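PDB 6AII: beta-agarase, which probably hydrolyses the beta-1,4 linkages of agarose to release neoagarobiose, through a catalytic domain of glycoside hydrolase family 16. Local coordinates for residues A[227-232]-A[274-279]; A[247-250]-A[254-257]; A[282-287]-A[316-321]; A[289-292]-A[296-299]. One frame throughout, in Å; residues are numbered along the deposited sequence.

Contact 1: residues A[227-232]-A[274-279]; sequences NHLEYY and KGLTKP
At the start of strand 228-233, Leu229 meets Leu276 of the loop that leads into strand 280-287, between the two sheets of a beta-sandwich. CD1 of Leu229 and CD1 of Leu276 touch at 4.0 Å, the two side chains crossing at about a right angle. Each leucine turns its CG to the side of the backbone N, and a near-trans second torsion (177° at Leu229) carries CD1 outward. His177 of strand 173-181 touches both leucines, while Trp223 and Leu265 pack on Leu229 and Val179 on Leu276. No hydrogen bond joins the segments. Nearer the surface, OD1 of Asn227 lies 4.3 Å from CA of Gly275 but is hydrogen-bonded to ND2 of Asn263; a beta carbon at Gly275 would press against ND2 of Asn227, and its phi is positive, which other residues adopt less readily. A polar row runs along alternate residues: NE2 of His228 donates to OE2 of Glu230 at 2.7 Å, in the plane of the imidazole, and OH of Tyr232 donates to OE1 of Glu230 at 2.6 Å. Leu229 faces strand 173-181 of the other sheet and this row the opposite side, consistent with the GH16 jelly-roll sandwich, its apolar layer extended by Leu276.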
loop_
_atom_site.group_PDB
_atom_site.type_symbol
_atom_site.label_atom_id
_atom_site.label_comp_id
_atom_site.label_asym_id
_atom_site.label_seq_id
_atom_site.Cartn_x
_atom_site.Cartn_y
_atom_site.Cartn_z
ATOM N N ASN A 227 -8.547 -6.621 16.921
ATOM C CA ASN A 227 -7.465 -7.570 17.076
ATOM C C ASN A 227 -7.494 -8.627 15.956
ATOM O O ASN A 227 -7.110 -9.770 16.185
ATOM C CB ASN A 227 -7.526 -8.247 18.457
ATOM C CG ASN A 227 -7.130 -7.244 19.527
ATOM O OD1 ASN A 227 -5.946 -6.948 19.689
ATOM N ND2 ASN A 227 -8.133 -6.630 20.151
ATOM N N HIS A 228 -7.921 -8.265 14.745
ATOM C CA HIS A 228 -8.081 -9.291 13.686
ATOM C C HIS A 228 -7.914 -8.639 12.305
ATOM O O HIS A 228 -8.799 -7.862 11.866
ATOM C CB HIS A 228 -9.401 -10.040 13.825
ATOM C CG HIS A 228 -9.466 -11.260 12.946
ATOM N ND1 HIS A 228 -9.328 -12.536 13.419
ATOM C CD2 HIS A 228 -9.688 -11.406 11.618
ATOM C CE1 HIS A 228 -9.468 -13.427 12.441
ATOM N NE2 HIS A 228 -9.695 -12.742 11.316
ATOM N N LEU A 229 -6.870 -9.083 11.573
ATOM C CA LEU A 229 -6.631 -8.625 10.210
ATOM C C LEU A 229 -6.415 -9.860 9.317
ATOM O O LEU A 229 -5.756 -10.826 9.747
ATOM C CB LEU A 229 -5.341 -7.812 10.150
ATOM C CG LEU A 229 -5.272 -6.490 10.876
ATOM C CD1 LEU A 229 -3.862 -5.927 10.703
ATOM C CD2 LEU A 229 -6.312 -5.528 10.353
ATOM N N GLU A 230 -7.027 -9.827 8.131
ATOM C CA GLU A 230 -6.788 -10.890 7.176
ATOM C C GLU A 230 -6.377 -10.257 5.866
ATOM O O GLU A 230 -6.982 -9.287 5.402
ATOM C CB GLU A 230 -8.027 -11.743 6.876
ATOM C CG GLU A 230 -8.628 -12.372 8.129
ATOM C CD GLU A 230 -9.970 -13.049 7.916
ATOM O OE1 GLU A 230 -10.544 -12.967 6.788
ATOM O OE2 GLU A 230 -10.503 -13.585 8.933
ATOM N N TYR A 231 -5.346 -10.846 5.201
ATOM C CA TYR A 231 -4.869 -10.317 3.873
ATOM C C TYR A 231 -5.137 -11.335 2.753
ATOM O O TYR A 231 -5.032 -12.563 2.942
ATOM C CB TYR A 231 -3.354 -10.102 3.968
ATOM C CG TYR A 231 -2.932 -9.047 4.941
ATOM C CD1 TYR A 231 -2.765 -9.380 6.277
ATOM C CD2 TYR A 231 -2.658 -7.746 4.557
ATOM C CE1 TYR A 231 -2.367 -8.443 7.221
ATOM C CE2 TYR A 231 -2.290 -6.783 5.507
ATOM C CZ TYR A 231 -2.118 -7.150 6.826
ATOM O OH TYR A 231 -1.717 -6.213 7.733
ATOM N N TYR A 232 -5.482 -10.792 1.566
ATOM C CA TYR A 232 -5.864 -11.528 0.407
ATOM C C TYR A 232 -5.094 -10.987 -0.790
ATOM O O TYR A 232 -5.072 -9.784 -1.042
ATOM C CB TYR A 232 -7.363 -11.334 0.124
ATOM C CG TYR A 232 -8.196 -11.931 1.226
ATOM C CD1 TYR A 232 -8.435 -11.243 2.417
ATOM C CD2 TYR A 232 -8.683 -13.198 1.099
ATOM C CE1 TYR A 232 -9.143 -11.841 3.462
ATOM C CE2 TYR A 232 -9.374 -13.812 2.134
ATOM C CZ TYR A 232 -9.585 -13.141 3.315
ATOM O OH TYR A 232 -10.311 -13.789 4.287
ATOM N N LYS A 274 -7.032 -1.374 23.510
ATOM C CA LYS A 274 -8.151 -1.222 22.543
ATOM C C LYS A 274 -7.879 -1.938 21.201
ATOM O O LYS A 274 -8.849 -2.247 20.512
ATOM C CB LYS A 274 -8.396 0.260 22.272
ATOM C CG LYS A 274 -8.940 1.031 23.478
ATOM C CD LYS A 274 -10.351 0.574 23.860
ATOM C CE LYS A 274 -10.585 0.353 25.342
ATOM N NZ LYS A 274 -10.695 1.637 26.062
ATOM N N GLY A 275 -6.620 -2.111 20.824
ATOM C CA GLY A 275 -6.262 -2.649 19.492
ATOM C C GLY A 275 -6.436 -1.591 18.409
ATOM O O GLY A 275 -6.372 -0.399 18.662
ATOM N N LEU A 276 -6.588 -2.035 17.155
ATOM C CA LEU A 276 -6.663 -1.103 16.022
ATOM C C LEU A 276 -8.108 -0.615 15.876
ATOM O O LEU A 276 -8.934 -1.391 15.413
ATOM C CB LEU A 276 -6.267 -1.856 14.748
ATOM C CG LEU A 276 -4.785 -2.160 14.603
ATOM C CD1 LEU A 276 -4.537 -3.078 13.396
ATOM C CD2 LEU A 276 -4.017 -0.897 14.453
ATOM N N THR A 277 -8.400 0.635 16.210
ATOM C CA THR A 277 -9.774 1.110 16.189
ATOM C C THR A 277 -9.960 2.390 15.416
ATOM O O THR A 277 -11.114 2.748 15.141
ATOM C CB THR A 277 -10.330 1.378 17.606
ATOM O OG1 THR A 277 -9.618 2.439 18.225
ATOM C CG2 THR A 277 -10.266 0.160 18.490
ATOM N N LYS A 278 -8.919 3.185 15.177
ATOM C CA LYS A 278 -9.146 4.546 14.745
ATOM C C LYS A 278 -9.505 4.591 13.254
ATOM O O LYS A 278 -8.851 3.888 12.450
ATOM C CB LYS A 278 -7.907 5.379 14.997
ATOM C CG LYS A 278 -7.633 5.591 16.478
ATOM C CD LYS A 278 -6.377 6.363 16.779
ATOM C CE LYS A 278 -6.329 6.628 18.274
ATOM N NZ LYS A 278 -5.015 7.189 18.609
ATOM N N PRO A 279 -10.446 5.405 12.850
ATOM C CA PRO A 279 -10.793 5.495 11.397
ATOM C C PRO A 279 -9.559 5.863 10.586
ATOM O O PRO A 279 -8.768 6.679 11.025
ATOM C CB PRO A 279 -11.847 6.596 11.297
ATOM C CG PRO A 279 -12.563 6.446 12.639
ATOM C CD PRO A 279 -11.432 6.210 13.620
#

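Contact 2: residues A[247-250]-A[254-257]; sequences SYLD and KLIE
Strands 247-249 and 255-257 run antiparallel, their axes approaching to 4.7 Å with directions 164° apart. Tyr248 and Ile256 form the hydrogen-bonded pair, with Tyr248 N to Ile256 O and Ile256 N to Tyr248 O both 2.9 Å. On one face the tyrosine ring lies beside the isoleucine. CB of Ile256 stands 3.9 Å from the centroid of the Tyr248 ring in a CH-pi contact, and CG2 of Ile256 comes to 3.6 Å from CE1 of Tyr248. A chi1 of 64°, with CG between the backbone N and the carbonyl carbon, folds the ring over this neighbour. With an alanine here, CB and CG2 of Ile256 would probably lose their cover, opening a gap on this face. The pairing belongs to a beta hairpin at the sheet edge, and Asp250 bonds across its turn. Asp250 N donates to Lys254 O at 2.9 Å; in return Lys254 N reaches OD1 of Asp250 at 3.0 Å from above the carboxylate plane. The same OD1 accepts from Asp252 N, an Asx turn, so one oxygen grips two amides. On the other face CD2 of Leu249 packs 4.2 Å from CB of Leu255, and Trp237 of strand 236-242 touches both leucines.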
loop_
_atom_site.group_PDB
_atom_site.type_symbol
_atom_site.label_atom_id
_atom_site.label_comp_id
_atom_site.label_asym_id
_atom_site.label_seq_id
_atom_site.Cartn_x
_atom_site.Cartn_y
_atom_site.Cartn_z
ATOM N N SER A 247 -1.350 -16.768 11.219
ATOM C CA SER A 247 -1.103 -17.868 10.317
ATOM C C SER A 247 -0.909 -17.280 8.922
ATOM O O SER A 247 -1.348 -16.167 8.653
ATOM C CB SER A 247 -2.239 -18.847 10.287
ATOM O OG SER A 247 -3.475 -18.181 10.074
ATOM N N TYR A 248 -0.266 -18.055 8.062
ATOM C CA TYR A 248 0.063 -17.488 6.724
ATOM C C TYR A 248 0.524 -18.598 5.805
ATOM O O TYR A 248 0.943 -19.663 6.263
ATOM C CB TYR A 248 1.155 -16.417 6.815
ATOM C CG TYR A 248 2.514 -16.866 7.284
ATOM C CD1 TYR A 248 2.765 -16.978 8.630
ATOM C CD2 TYR A 248 3.555 -17.114 6.391
ATOM C CE1 TYR A 248 4.024 -17.327 9.108
ATOM C CE2 TYR A 248 4.806 -17.501 6.852
ATOM C CZ TYR A 248 5.027 -17.613 8.221
ATOM O OH TYR A 248 6.288 -17.979 8.666
ATOM N N LEU A 249 0.440 -18.346 4.495
ATOM C CA LEU A 249 1.056 -19.268 3.489
ATOM C C LEU A 249 2.486 -18.846 3.183
ATOM O O LEU A 249 2.718 -17.660 2.863
ATOM C CB LEU A 249 0.229 -19.211 2.193
ATOM C CG LEU A 249 -1.186 -19.725 2.333
ATOM C CD1 LEU A 249 -1.885 -19.744 0.964
ATOM C CD2 LEU A 249 -1.212 -21.123 2.957
ATOM N N ASP A 250 3.420 -19.788 3.370
ATOM C CA ASP A 250 4.818 -19.502 3.137
ATOM C C ASP A 250 5.107 -19.566 1.637
ATOM O O ASP A 250 4.220 -19.752 0.834
ATOM C CB ASP A 250 5.653 -20.375 4.070
ATOM C CG ASP A 250 6.017 -21.748 3.546
ATOM O OD1 ASP A 250 5.592 -22.086 2.428
ATOM O OD2 ASP A 250 6.798 -22.431 4.278
ATOM N N LYS A 254 3.064 -23.597 2.015
ATOM C CA LYS A 254 2.745 -24.340 3.217
ATOM C C LYS A 254 2.035 -23.417 4.197
ATOM O O LYS A 254 2.437 -22.272 4.363
ATOM C CB LYS A 254 4.008 -24.825 3.903
ATOM C CG LYS A 254 4.841 -25.793 3.068
ATOM C CD LYS A 254 4.239 -27.217 3.021
ATOM C CE LYS A 254 4.278 -27.902 1.667
ATOM N NZ LYS A 254 5.353 -28.926 1.546
ATOM N N LEU A 255 1.027 -23.978 4.854
ATOM C CA LEU A 255 0.335 -23.241 5.897
ATOM C C LEU A 255 1.151 -23.262 7.185
ATOM O O LEU A 255 1.463 -24.349 7.694
ATOM C CB LEU A 255 -1.055 -23.837 6.107
ATOM C CG LEU A 255 -1.804 -23.308 7.328
ATOM C CD1 LEU A 255 -2.138 -21.829 7.140
ATOM C CD2 LEU A 255 -3.093 -24.099 7.568
ATOM N N ILE A 256 1.468 -22.094 7.712
ATOM C CA ILE A 256 2.182 -21.941 8.928
ATOM C C ILE A 256 1.201 -21.371 9.936
ATOM O O ILE A 256 0.634 -20.323 9.678
ATOM C CB ILE A 256 3.380 -21.006 8.775
ATOM C CG1 ILE A 256 4.321 -21.447 7.643
ATOM C CG2 ILE A 256 4.113 -20.792 10.093
ATOM C CD1 ILE A 256 4.922 -22.784 7.800
ATOM N N GLU A 257 1.026 -22.084 11.083
ATOM C CA GLU A 257 0.161 -21.566 12.155
ATOM C C GLU A 257 0.989 -21.345 13.412
ATOM O O GLU A 257 1.735 -22.229 13.787
ATOM C CB GLU A 257 -0.915 -22.586 12.472
ATOM C CG GLU A 257 -1.904 -22.752 11.345
ATOM C CD GLU A 257 -2.975 -23.810 11.585
ATOM O OE1 GLU A 257 -2.625 -24.994 11.693
ATOM O OE2 GLU A 257 -4.121 -23.456 11.592
#

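Contact 3: residues A[282-287]-A[316-321]; sequences LIINIE and DWIRVY. With CA (calcium ion), chain B.
In the core of the beta-sandwich Ile318, on strand 312-325 of one sheet, meets Leu282 and Ile284, on strand 280-287 of the other. The backbones stay well apart, the closest CA pair being Leu282 and Ile318 at 9.9 Å, and methyl groups span the distance without any hydrogen bond. The two branches of Ile318 divide the work: CG2 meets CD2 of Leu282 at 3.7 Å, and CD1 meets CD1 of Ile284 at 3.5 Å, both tip to tip. Ile284 reaches this point because its chi2 of -170° extends CD1 away from the strand. Met137 flanks Leu282, while Met313 and Val315 pack on Ile284. Where strand 312-325 turns a corner, Asp316 and Trp317 lie opposite the single residue Arg123 in a classic beta bulge, and Asp316 there binds a calcium ion. It does so twice, through O at 2.6 Å and OD1 at 2.3 Å, with water 1 adding a bond of 2.5 Å and Asp5, Asp30, Asn32 and Gly74 supplying further ligands. OD2 of Asp316 is turned instead to NH2 of Arg123 in a salt bridge.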
loop_
_atom_site.group_PDB
_atom_site.type_symbol
_atom_site.label_atom_id
_atom_site.label_comp_id
_atom_site.label_asym_id
_atom_site.label_seq_id
_atom_site.Cartn_x
_atom_site.Cartn_y
_atom_site.Cartn_z
ATOM N N LEU A 282 -7.365 5.971 3.145
ATOM C CA LEU A 282 -6.597 5.118 2.237
ATOM C C LEU A 282 -5.609 6.020 1.492
ATOM O O LEU A 282 -5.951 7.089 0.964
ATOM C CB LEU A 282 -7.578 4.411 1.298
ATOM C CG LEU A 282 -6.945 3.543 0.208
ATOM C CD1 LEU A 282 -6.253 2.350 0.813
ATOM C CD2 LEU A 282 -8.031 3.106 -0.765
ATOM N N ILE A 283 -4.355 5.536 1.373
ATOM C CA ILE A 283 -3.323 6.203 0.672
ATOM C C ILE A 283 -2.797 5.235 -0.402
ATOM O O ILE A 283 -2.518 4.065 -0.088
ATOM C CB ILE A 283 -2.203 6.645 1.661
ATOM C CG1 ILE A 283 -2.805 7.505 2.789
ATOM C CG2 ILE A 283 -1.067 7.350 0.929
ATOM C CD1 ILE A 283 -1.825 8.150 3.727
ATOM N N ILE A 284 -2.664 5.729 -1.618
ATOM C CA ILE A 284 -1.995 4.967 -2.699
ATOM C C ILE A 284 -0.917 5.884 -3.281
ATOM O O ILE A 284 -1.183 7.010 -3.660
ATOM C CB ILE A 284 -2.955 4.522 -3.792
ATOM C CG1 ILE A 284 -4.141 3.785 -3.170
ATOM C CG2 ILE A 284 -2.171 3.672 -4.788
ATOM C CD1 ILE A 284 -5.015 3.103 -4.196
ATOM N N ASN A 285 0.316 5.406 -3.272
ATOM C CA ASN A 285 1.370 6.287 -3.717
ATOM C C ASN A 285 2.571 5.492 -4.224
ATOM O O ASN A 285 2.711 4.268 -3.994
ATOM C CB ASN A 285 1.863 7.238 -2.610
ATOM C CG ASN A 285 2.806 6.565 -1.626
ATOM O OD1 ASN A 285 2.383 5.822 -0.765
ATOM N ND2 ASN A 285 4.102 6.798 -1.720
ATOM N N ILE A 286 3.468 6.238 -4.874
ATOM C CA ILE A 286 4.765 5.720 -5.237
ATOM C C ILE A 286 5.829 6.614 -4.581
ATOM O O ILE A 286 5.546 7.764 -4.248
ATOM C CB ILE A 286 4.990 5.634 -6.753
ATOM C CG1 ILE A 286 5.016 7.011 -7.425
ATOM C CG2 ILE A 286 3.935 4.675 -7.365
ATOM C CD1 ILE A 286 5.201 7.013 -8.950
ATOM N N GLU A 287 6.960 6.030 -4.259
ATOM C CA GLU A 287 8.015 6.811 -3.648
ATOM C C GLU A 287 9.363 6.156 -3.887
ATOM O O GLU A 287 9.479 4.962 -4.123
ATOM C CB GLU A 287 7.744 6.976 -2.162
ATOM C CG GLU A 287 7.558 5.778 -1.378
ATOM C CD GLU A 287 7.044 6.015 0.082
ATOM O OE1 GLU A 287 6.189 6.866 0.389
ATOM O OE2 GLU A 287 7.653 5.385 0.938
ATOM N N ASP A 316 -6.766 -0.013 -11.367
ATOM C CA ASP A 316 -8.000 -0.286 -12.151
ATOM C C ASP A 316 -9.225 0.023 -11.319
ATOM O O ASP A 316 -10.242 0.501 -11.832
ATOM C CB ASP A 316 -7.972 -1.747 -12.589
ATOM C CG ASP A 316 -9.117 -2.148 -13.503
ATOM O OD1 ASP A 316 -9.698 -1.247 -14.174
ATOM O OD2 ASP A 316 -9.399 -3.375 -13.551
ATOM N N TRP A 317 -9.191 -0.333 -10.045
ATOM C CA TRP A 317 -10.320 -0.059 -9.175
ATOM C C TRP A 317 -9.892 -0.166 -7.708
ATOM O O TRP A 317 -8.892 -0.832 -7.360
ATOM C CB TRP A 317 -11.535 -0.988 -9.454
ATOM C CG TRP A 317 -11.350 -2.470 -9.558
ATOM C CD1 TRP A 317 -11.387 -3.148 -10.726
ATOM C CD2 TRP A 317 -11.194 -3.455 -8.532
ATOM N NE1 TRP A 317 -11.351 -4.496 -10.523
ATOM C CE2 TRP A 317 -11.233 -4.720 -9.182
ATOM C CE3 TRP A 317 -11.071 -3.401 -7.128
ATOM C CZ2 TRP A 317 -11.111 -5.901 -8.485
ATOM C CZ3 TRP A 317 -10.905 -4.587 -6.436
ATOM C CH2 TRP A 317 -10.947 -5.820 -7.109
ATOM N N ILE A 318 -10.662 0.474 -6.847
ATOM C CA ILE A 318 -10.621 0.350 -5.424
ATOM C C ILE A 318 -12.045 -0.003 -5.008
ATOM O O ILE A 318 -12.975 0.704 -5.445
ATOM C CB ILE A 318 -10.178 1.648 -4.719
ATOM C CG1 ILE A 318 -8.788 2.078 -5.164
ATOM C CG2 ILE A 318 -10.319 1.534 -3.227
ATOM C CD1 ILE A 318 -8.473 3.514 -4.827
ATOM N N ARG A 319 -12.197 -0.988 -4.121
ATOM C CA ARG A 319 -13.578 -1.296 -3.607
ATOM C C ARG A 319 -13.487 -1.550 -2.116
ATOM O O ARG A 319 -12.538 -2.132 -1.589
ATOM C CB ARG A 319 -14.221 -2.458 -4.364
ATOM C CG ARG A 319 -13.545 -3.815 -4.144
ATOM C CD ARG A 319 -14.153 -4.860 -5.059
ATOM N NE ARG A 319 -13.673 -6.182 -4.754
ATOM C CZ ARG A 319 -14.248 -7.331 -5.033
ATOM N NH1 ARG A 319 -15.489 -7.343 -5.544
ATOM N NH2 ARG A 319 -13.555 -8.462 -4.881
ATOM N N VAL A 320 -14.515 -1.053 -1.418
ATOM C CA VAL A 320 -14.637 -1.144 0.006
ATOM C C VAL A 320 -16.030 -1.690 0.366
ATOM O O VAL A 320 -16.996 -1.205 -0.233
ATOM C CB VAL A 320 -14.401 0.211 0.680
ATOM C CG1 VAL A 320 -14.657 0.139 2.148
ATOM C CG2 VAL A 320 -12.952 0.678 0.423
ATOM N N TYR A 321 -16.047 -2.657 1.260
ATOM C CA TYR A 321 -17.334 -3.246 1.706
ATOM C C TYR A 321 -17.348 -3.321 3.233
ATOM O O TYR A 321 -16.363 -3.574 3.892
ATOM C CB TYR A 321 -17.593 -4.648 1.158
ATOM C CG TYR A 321 -17.620 -4.820 -0.333
ATOM C CD1 TYR A 321 -16.436 -4.978 -1.057
ATOM C CD2 TYR A 321 -18.798 -4.829 -1.045
ATOM C CE1 TYR A 321 -16.444 -5.141 -2.424
ATOM C CE2 TYR A 321 -18.794 -4.968 -2.414
ATOM C CZ TYR A 321 -17.627 -5.182 -3.113
ATOM O OH TYR A 321 -17.689 -5.357 -4.465
HETATM CA CA CA B . -11.199 0.524 -14.301
HETATM O O HOH W 1 -11.228 -0.561 -16.570
#

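Contact 4: residues A[289-292]-A[296-299]; sequences QDWN and GRYP
Arg297 N donates to Asn292 O at 2.9 Å, the bond that closes the Schellman motif ending helix 290-294. Gly296, at a phi of 94°, makes the turn out of the helix. The side chains of the same two residues then bind a second time. OD1 of Asn292 takes NE of Arg297 at 2.9 Å, on a lone pair in the carbonyl plane, and NH2 of Arg297 at 3.1 Å, tilted from that plane. A single amide oxygen is thus held by two donors of one guanidinium edge, the amide and guanidinium planes standing 82° apart. The bend at chi3, -53°, folds the arginine chain so that NE and NH2 both face the asparagine. NH1 of Arg297 is satisfied by Thr163 O, so each guanidinium nitrogen has an acceptor. A methionine at Arg297 would probably leave OD1 of Asn292 without either donor and Thr163 O without this partner, setting the asparagine amide freer to turn. Beyond the helix, Arg297 centres an inverse gamma turn in which Tyr298 N makes a weak bond to Gly296 O at 3.0 Å. Arg160 donates from NH1 to Gly296 O and from NH2 to Tyr298 O, while OH of Tyr298 is bonded to Thr103 OG1 and Pro101 O. Beside the grip, NH2 of Arg297 approaches CE3 of Trp291 at 3.7 Å.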
loop_
_atom_site.group_PDB
_atom_site.type_symbol
_atom_site.label_atom_id
_atom_site.label_comp_id
_atom_site.label_asym_id
_atom_site.label_seq_id
_atom_site.Cartn_x
_atom_site.Cartn_y
_atom_site.Cartn_z
ATOM N N GLN A 289 12.381 5.826 -1.492
ATOM C CA GLN A 289 12.787 6.049 -0.114
ATOM C C GLN A 289 14.316 6.218 -0.062
ATOM O O GLN A 289 15.055 5.698 -0.908
ATOM C CB GLN A 289 12.350 4.876 0.773
ATOM C CG GLN A 289 10.835 4.679 0.688
ATOM C CD GLN A 289 10.369 3.235 0.729
ATOM O OE1 GLN A 289 11.158 2.294 0.833
ATOM N NE2 GLN A 289 9.073 3.065 0.602
ATOM N N ASP A 290 14.771 6.926 0.980
ATOM C CA ASP A 290 16.185 7.220 1.164
ATOM C C ASP A 290 17.072 5.974 1.065
ATOM O O ASP A 290 18.003 5.994 0.286
ATOM C CB ASP A 290 16.432 7.871 2.545
ATOM C CG ASP A 290 15.933 7.194 3.820
ATOM O OD1 ASP A 290 15.330 6.112 3.809
ATOM O OD2 ASP A 290 15.972 7.858 4.835
ATOM N N TRP A 291 16.671 4.916 1.782
ATOM C CA TRP A 291 17.507 3.649 1.910
ATOM C C TRP A 291 17.652 2.996 0.512
ATOM O O TRP A 291 18.764 2.697 0.043
ATOM C CB TRP A 291 16.912 2.688 2.975
ATOM C CG TRP A 291 15.451 2.307 2.893
ATOM C CD1 TRP A 291 14.371 3.028 3.352
ATOM C CD2 TRP A 291 14.898 1.057 2.445
ATOM N NE1 TRP A 291 13.194 2.344 3.162
ATOM C CE2 TRP A 291 13.487 1.126 2.601
ATOM C CE3 TRP A 291 15.447 -0.114 1.901
ATOM C CZ2 TRP A 291 12.638 0.076 2.220
ATOM C CZ3 TRP A 291 14.598 -1.135 1.503
ATOM C CH2 TRP A 291 13.214 -1.051 1.684
ATOM N N ASN A 292 16.564 2.985 -0.215
ATOM C CA ASN A 292 16.614 2.404 -1.522
ATOM C C ASN A 292 17.438 3.289 -2.483
ATOM O O ASN A 292 18.242 2.812 -3.259
ATOM C CB ASN A 292 15.222 2.108 -2.075
ATOM C CG ASN A 292 14.598 0.850 -1.501
ATOM O OD1 ASN A 292 15.208 -0.225 -1.526
ATOM N ND2 ASN A 292 13.355 0.959 -1.046
ATOM N N GLY A 296 21.112 2.746 -4.885
ATOM C CA GLY A 296 21.060 2.677 -6.290
ATOM C C GLY A 296 19.766 2.029 -6.806
ATOM O O GLY A 296 19.572 1.951 -8.042
ATOM N N ARG A 297 18.877 1.668 -5.857
ATOM C CA ARG A 297 17.547 1.101 -6.208
ATOM C C ARG A 297 16.589 2.290 -6.422
ATOM O O ARG A 297 15.686 2.579 -5.656
ATOM C CB ARG A 297 17.099 0.122 -5.128
ATOM C CG ARG A 297 17.950 -1.152 -5.084
ATOM C CD ARG A 297 17.524 -2.185 -4.048
ATOM N NE ARG A 297 17.410 -1.619 -2.737
ATOM C CZ ARG A 297 18.284 -1.749 -1.747
ATOM N NH1 ARG A 297 19.455 -2.333 -1.970
ATOM N NH2 ARG A 297 17.949 -1.326 -0.549
ATOM N N TYR A 298 16.745 2.833 -7.611
ATOM C CA TYR A 298 16.225 4.093 -7.986
ATOM C C TYR A 298 16.233 4.158 -9.518
ATOM O O TYR A 298 17.209 3.712 -10.132
ATOM C CB TYR A 298 17.231 5.127 -7.418
ATOM C CG TYR A 298 16.770 6.540 -7.538
ATOM C CD1 TYR A 298 17.481 7.541 -8.189
ATOM C CD2 TYR A 298 15.502 6.831 -7.035
ATOM C CE1 TYR A 298 17.022 8.848 -8.189
ATOM C CE2 TYR A 298 14.994 8.115 -7.099
ATOM C CZ TYR A 298 15.769 9.130 -7.641
ATOM O OH TYR A 298 15.153 10.329 -7.658
ATOM N N PRO A 299 15.185 4.656 -10.198
ATOM C CA PRO A 299 15.213 4.552 -11.696
ATOM C C PRO A 299 16.383 5.296 -12.346
ATOM O O PRO A 299 16.688 6.418 -11.919
ATOM C CB PRO A 299 13.918 5.178 -12.135
ATOM C CG PRO A 299 12.997 4.961 -10.955
ATOM C CD PRO A 299 13.911 5.214 -9.780
#

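In the fold
Contacts 1 and 3 are buried and have no hydrogen bond between their segments; contact 3 is purely aliphatic, while contact 1 adds a polar Asn227 at its outer end. Contact 2 lies at the surface and contact 4 is partly buried, both relying on hydrogen bonds. Contacts 1, 2 and 3 all reach the antiparallel sheet: contact 3 spans the sandwich near its centre, contact 1 joins a strand to a loop farther out, and contact 2 pairs neighbouring strands. The chain passes from 274-279 almost at once into 282-287, and contact 4 falls within the excursion between the two strands of contact 3. Contacts 1 and 4 lie on opposite sides of the chain's centre.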